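Local structure of V-type ATP synthase subunit F (Archaeoglobus fulgidus, 2I4R) at residues Leu12-Asp17 against Ala27-Ile32; Val56-Gln61 against Thr82-Gly87. The protein probably serves as a subunit of the A-type ATP synthase, which makes ATP from ADP at the expense of a proton gradient across the membrane. All blocks are in the same frame, centred on the assembly; numbering follows the deposited sequence.

Contact 1 of 2, residues Leu12-Asp17 against Ala27-Ile32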
# COMPACT_ATOMS: atom_id res chain seq x y z
N LEU B 12 12.69 -0.25 4.35
CA LEU B 12 11.27 -0.51 4.29
C LEU B 12 10.84 -0.78 5.73
O LEU B 12 11.38 -1.64 6.40
CB LEU B 12 10.99 -1.71 3.38
CG LEU B 12 9.71 -2.53 3.52
CD1 LEU B 12 8.50 -1.66 3.77
CD2 LEU B 12 9.54 -3.34 2.25
N ALA B 13 9.89 0.01 6.23
CA ALA B 13 9.43 -0.19 7.59
C ALA B 13 7.98 -0.60 7.52
O ALA B 13 7.28 -0.25 6.56
CB ALA B 13 9.58 1.10 8.39
N VAL B 14 7.54 -1.36 8.51
CA VAL B 14 6.16 -1.81 8.58
C VAL B 14 5.64 -1.42 9.94
O VAL B 14 6.38 -1.48 10.93
CB VAL B 14 6.05 -3.31 8.43
CG1 VAL B 14 4.61 -3.72 8.32
CG2 VAL B 14 6.85 -3.75 7.22
N VAL B 15 4.37 -1.00 9.99
CA VAL B 15 3.75 -0.57 11.24
C VAL B 15 2.40 -1.26 11.41
O VAL B 15 1.53 -1.12 10.56
CB VAL B 15 3.51 0.97 11.27
CG1 VAL B 15 3.21 1.41 12.68
CG2 VAL B 15 4.71 1.72 10.70
N GLY B 16 2.23 -2.00 12.50
CA GLY B 16 0.96 -2.67 12.72
C GLY B 16 0.96 -3.62 13.89
O GLY B 16 1.99 -3.84 14.53
N ASP B 17 -0.21 -4.20 14.17
CA ASP B 17 -0.37 -5.15 15.27
C ASP B 17 0.48 -6.39 15.00
O ASP B 17 0.80 -6.68 13.85
CB ASP B 17 -1.84 -5.56 15.42
CG ASP B 17 -2.34 -6.40 14.26
OD1 ASP B 17 -2.41 -5.87 13.11
OD2 ASP B 17 -2.66 -7.59 14.48
N ALA B 27 9.46 -13.02 6.50
CA ALA B 27 9.95 -12.69 5.17
C ALA B 27 11.23 -11.90 5.21
O ALA B 27 11.69 -11.39 4.19
CB ALA B 27 8.89 -11.92 4.39
N GLY B 28 11.81 -11.77 6.41
CA GLY B 28 13.06 -11.06 6.55
C GLY B 28 13.01 -9.56 6.68
O GLY B 28 14.03 -8.91 6.51
N ILE B 29 11.84 -8.99 6.98
CA ILE B 29 11.71 -7.54 7.13
C ILE B 29 11.83 -7.16 8.61
O ILE B 29 10.84 -7.16 9.34
CB ILE B 29 10.35 -7.07 6.57
CG1 ILE B 29 10.21 -7.53 5.11
CG2 ILE B 29 10.23 -5.56 6.71
CD1 ILE B 29 8.85 -7.24 4.47
N SER B 30 13.04 -6.80 9.03
CA SER B 30 13.31 -6.48 10.43
C SER B 30 13.11 -5.05 10.87
O SER B 30 13.38 -4.72 12.02
CB SER B 30 14.74 -6.90 10.80
OG SER B 30 15.68 -6.31 9.92
N ASP B 31 12.64 -4.20 9.97
CA ASP B 31 12.43 -2.80 10.31
C ASP B 31 10.96 -2.57 10.65
O ASP B 31 10.32 -1.67 10.12
CB ASP B 31 12.87 -1.93 9.12
CG ASP B 31 13.26 -0.53 9.54
OD1 ASP B 31 13.94 0.15 8.75
OD2 ASP B 31 12.88 -0.12 10.66
N ILE B 32 10.45 -3.39 11.56
CA ILE B 32 9.04 -3.30 11.94
C ILE B 32 8.74 -2.63 13.29
O ILE B 32 9.53 -2.73 14.23
CB ILE B 32 8.40 -4.73 11.85
CG1 ILE B 32 7.15 -4.83 12.74
CG2 ILE B 32 9.42 -5.79 12.16
CD1 ILE B 32 7.42 -5.08 14.20
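Ile29 swings CG1 back beside its own nitrogen (chi1 -56°), which turns its CG2 branch to strand 12-16. In Val14, CG1 lies anti to N (chi1 -173°), which places CG2 anti to the carbonyl carbon, facing Ile29. The two methyls meet at 3.9 Å, Val14 CG2 to Ile29 CG2, their side chains crossing at about a right angle, while Leu12 CG lies 4.4 Å from Ile29 CG2. Val14 also faces Ile32, CB to CB, at 4.4 Å. The backbones are joined by Val14 N to Asp31 O, 3.2 Å. Ala13 CA brings a C-H to the same oxygen, and the C-H of Ile32 CA points to Val14 O. The Asp31 carboxylate passes by Ala13 CB to a salt bridge between OD2 and Arg51 NH1. With an alanine in place of Asp31, the Arg51 guanidinium would probably lose its carboxylate mate, while the main-chain bond to Val14 could persist. Phe24 and Met25 of helix 18-26 pack on Ile29 and Ile32. The loop that follows the Schellman motif at Gly28 is joined to strand 12-16 by one backbone hydrogen bond and aliphatic contacts, while Arg51 rather than the strand probably neutralises the Asp31 carboxylate.

Contact 2 of 2, residues Val56-Gln61 against Thr82-Gly87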
# COMPACT_ATOMS: atom_id res chain seq x y z
N VAL B 56 10.24 3.56 2.58
CA VAL B 56 8.85 3.15 2.43
C VAL B 56 8.35 2.60 3.76
O VAL B 56 9.12 2.03 4.53
CB VAL B 56 8.71 2.02 1.36
CG1 VAL B 56 7.26 1.66 1.15
CG2 VAL B 56 9.34 2.45 0.04
N VAL B 57 7.06 2.77 4.03
CA VAL B 57 6.47 2.23 5.25
C VAL B 57 5.09 1.69 4.96
O VAL B 57 4.22 2.40 4.45
CB VAL B 57 6.43 3.31 6.39
CG1 VAL B 57 6.16 4.67 5.81
CG2 VAL B 57 5.36 2.94 7.44
N ILE B 58 4.90 0.41 5.25
CA ILE B 58 3.63 -0.29 5.06
C ILE B 58 2.73 -0.04 6.26
O ILE B 58 3.19 -0.07 7.40
CB ILE B 58 3.82 -1.83 4.96
CG1 ILE B 58 4.94 -2.19 3.99
CG2 ILE B 58 2.51 -2.47 4.54
CD1 ILE B 58 4.60 -1.95 2.55
N MSE B 59 1.44 0.17 6.02
CA MSE B 59 0.52 0.40 7.12
C MSE B 59 -0.92 0.07 6.79
O MSE B 59 -1.30 -0.00 5.62
CB MSE B 59 0.54 1.86 7.54
CG MSE B 59 1.54 2.24 8.60
SE MSE B 59 0.82 3.79 9.52
CE MSE B 59 0.66 5.01 8.01
N LYS B 60 -1.72 -0.13 7.83
CA LYS B 60 -3.12 -0.41 7.66
C LYS B 60 -3.74 0.90 7.19
O LYS B 60 -3.41 1.97 7.70
CB LYS B 60 -3.73 -0.85 8.99
CG LYS B 60 -3.28 -2.23 9.44
CD LYS B 60 -4.36 -3.29 9.19
CE LYS B 60 -5.07 -3.68 10.48
NZ LYS B 60 -4.11 -4.28 11.48
N GLN B 61 -4.64 0.82 6.22
CA GLN B 61 -5.28 2.01 5.69
C GLN B 61 -6.10 2.67 6.78
O GLN B 61 -6.47 3.84 6.69
CB GLN B 61 -6.17 1.61 4.51
CG GLN B 61 -6.42 2.72 3.51
CD GLN B 61 -6.92 2.18 2.17
OE1 GLN B 61 -7.97 1.54 2.10
NE2 GLN B 61 -6.15 2.42 1.11
N THR B 82 7.80 6.94 1.19
CA THR B 82 6.57 6.77 0.46
C THR B 82 5.71 5.84 1.31
O THR B 82 6.11 4.72 1.61
CB THR B 82 6.82 6.09 -0.90
OG1 THR B 82 7.62 6.95 -1.72
CG2 THR B 82 5.51 5.78 -1.61
N PHE B 83 4.54 6.32 1.73
CA PHE B 83 3.66 5.48 2.52
C PHE B 83 2.87 4.55 1.63
O PHE B 83 2.44 4.92 0.54
CB PHE B 83 2.72 6.33 3.37
CG PHE B 83 3.35 6.85 4.62
CD1 PHE B 83 4.32 7.85 4.56
CD2 PHE B 83 3.05 6.28 5.85
CE1 PHE B 83 4.99 8.28 5.71
CE2 PHE B 83 3.71 6.70 7.02
CZ PHE B 83 4.69 7.70 6.94
N VAL B 84 2.70 3.31 2.10
CA VAL B 84 1.96 2.29 1.37
C VAL B 84 0.88 1.83 2.35
O VAL B 84 1.19 1.35 3.44
CB VAL B 84 2.91 1.11 1.00
CG1 VAL B 84 2.17 0.04 0.24
CG2 VAL B 84 4.05 1.62 0.18
N SER B 85 -0.39 2.00 1.99
CA SER B 85 -1.46 1.62 2.91
C SER B 85 -2.28 0.42 2.50
O SER B 85 -2.95 0.41 1.47
CB SER B 85 -2.40 2.81 3.13
OG SER B 85 -3.16 3.05 1.96
N VAL B 86 -2.23 -0.60 3.35
CA VAL B 86 -2.94 -1.84 3.14
C VAL B 86 -4.44 -1.61 3.31
O VAL B 86 -4.94 -1.53 4.43
CB VAL B 86 -2.45 -2.93 4.13
CG1 VAL B 86 -3.21 -4.22 3.91
CG2 VAL B 86 -0.96 -3.17 3.95
N GLY B 87 -5.13 -1.52 2.18
CA GLY B 87 -6.56 -1.30 2.15
C GLY B 87 -7.38 -2.00 3.22
O GLY B 87 -8.37 -1.39 3.69
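Val57 bonds through both its N-H and its C=O to strand 82-86: Val57 N reaches Thr82 O at 3.2 Å and Val57 O takes Val84 N at 2.9 Å. Met59 N meets Val84 O at 2.8 Å. Met59 O accepts Val86 N, though this bond is doubtful in detail because the modelled separation is too short to trust. Gln61 N continues the series by binding Val86 O at 3.0 Å. The result is a parallel ladder; the intervening Val56 and Ile58 turn their backbone polar groups to strand 11-16. On the Phe83 side, Val57 CG1 sits over the centre of the ring in a CH-pi contact, 3.4 Å from its centroid. The bend at chi3 (-59°) of Met59, a selenomethionine, brings CE to the ring edge, 3.5 Å from Phe83 CD2. On the other face Ile58 lies alongside Val84, CD1 to CB at 3.8 Å. The pair belongs to a beta-alpha-beta unit with helix 69-77. Helix 38-50 covers the Phe83 side through Val45 and Leu49, Phe20 of helix 18-26 packs on Ile58 and Val86, and a second subunit continues the sheet antiparallel from Val84-Val86.

How the contacts relate
Contacts 1 and 2 lie on successive parts of one parallel sheet, in the order 32-34, 11-16, 54-60, 82-86, consistent with a CheY-like fold. They meet at the central pair of strands: Ala13 N faces Val56 O, and Ala13 O faces Ile58 N, both probable hydrogen bonds, while Val15 packs on Val57 and Met59. Both contacts are partly buried. Contact 1 joins a central strand to a turn at the sheet margin, with sparse backbone pairing and a carboxylate tied to Arg51. Contact 2 joins two full strands, buries 638 Å² against 292 Å², and adds an aromatic ring packed by aliphatic groups; its outer strand pairs with the second subunit.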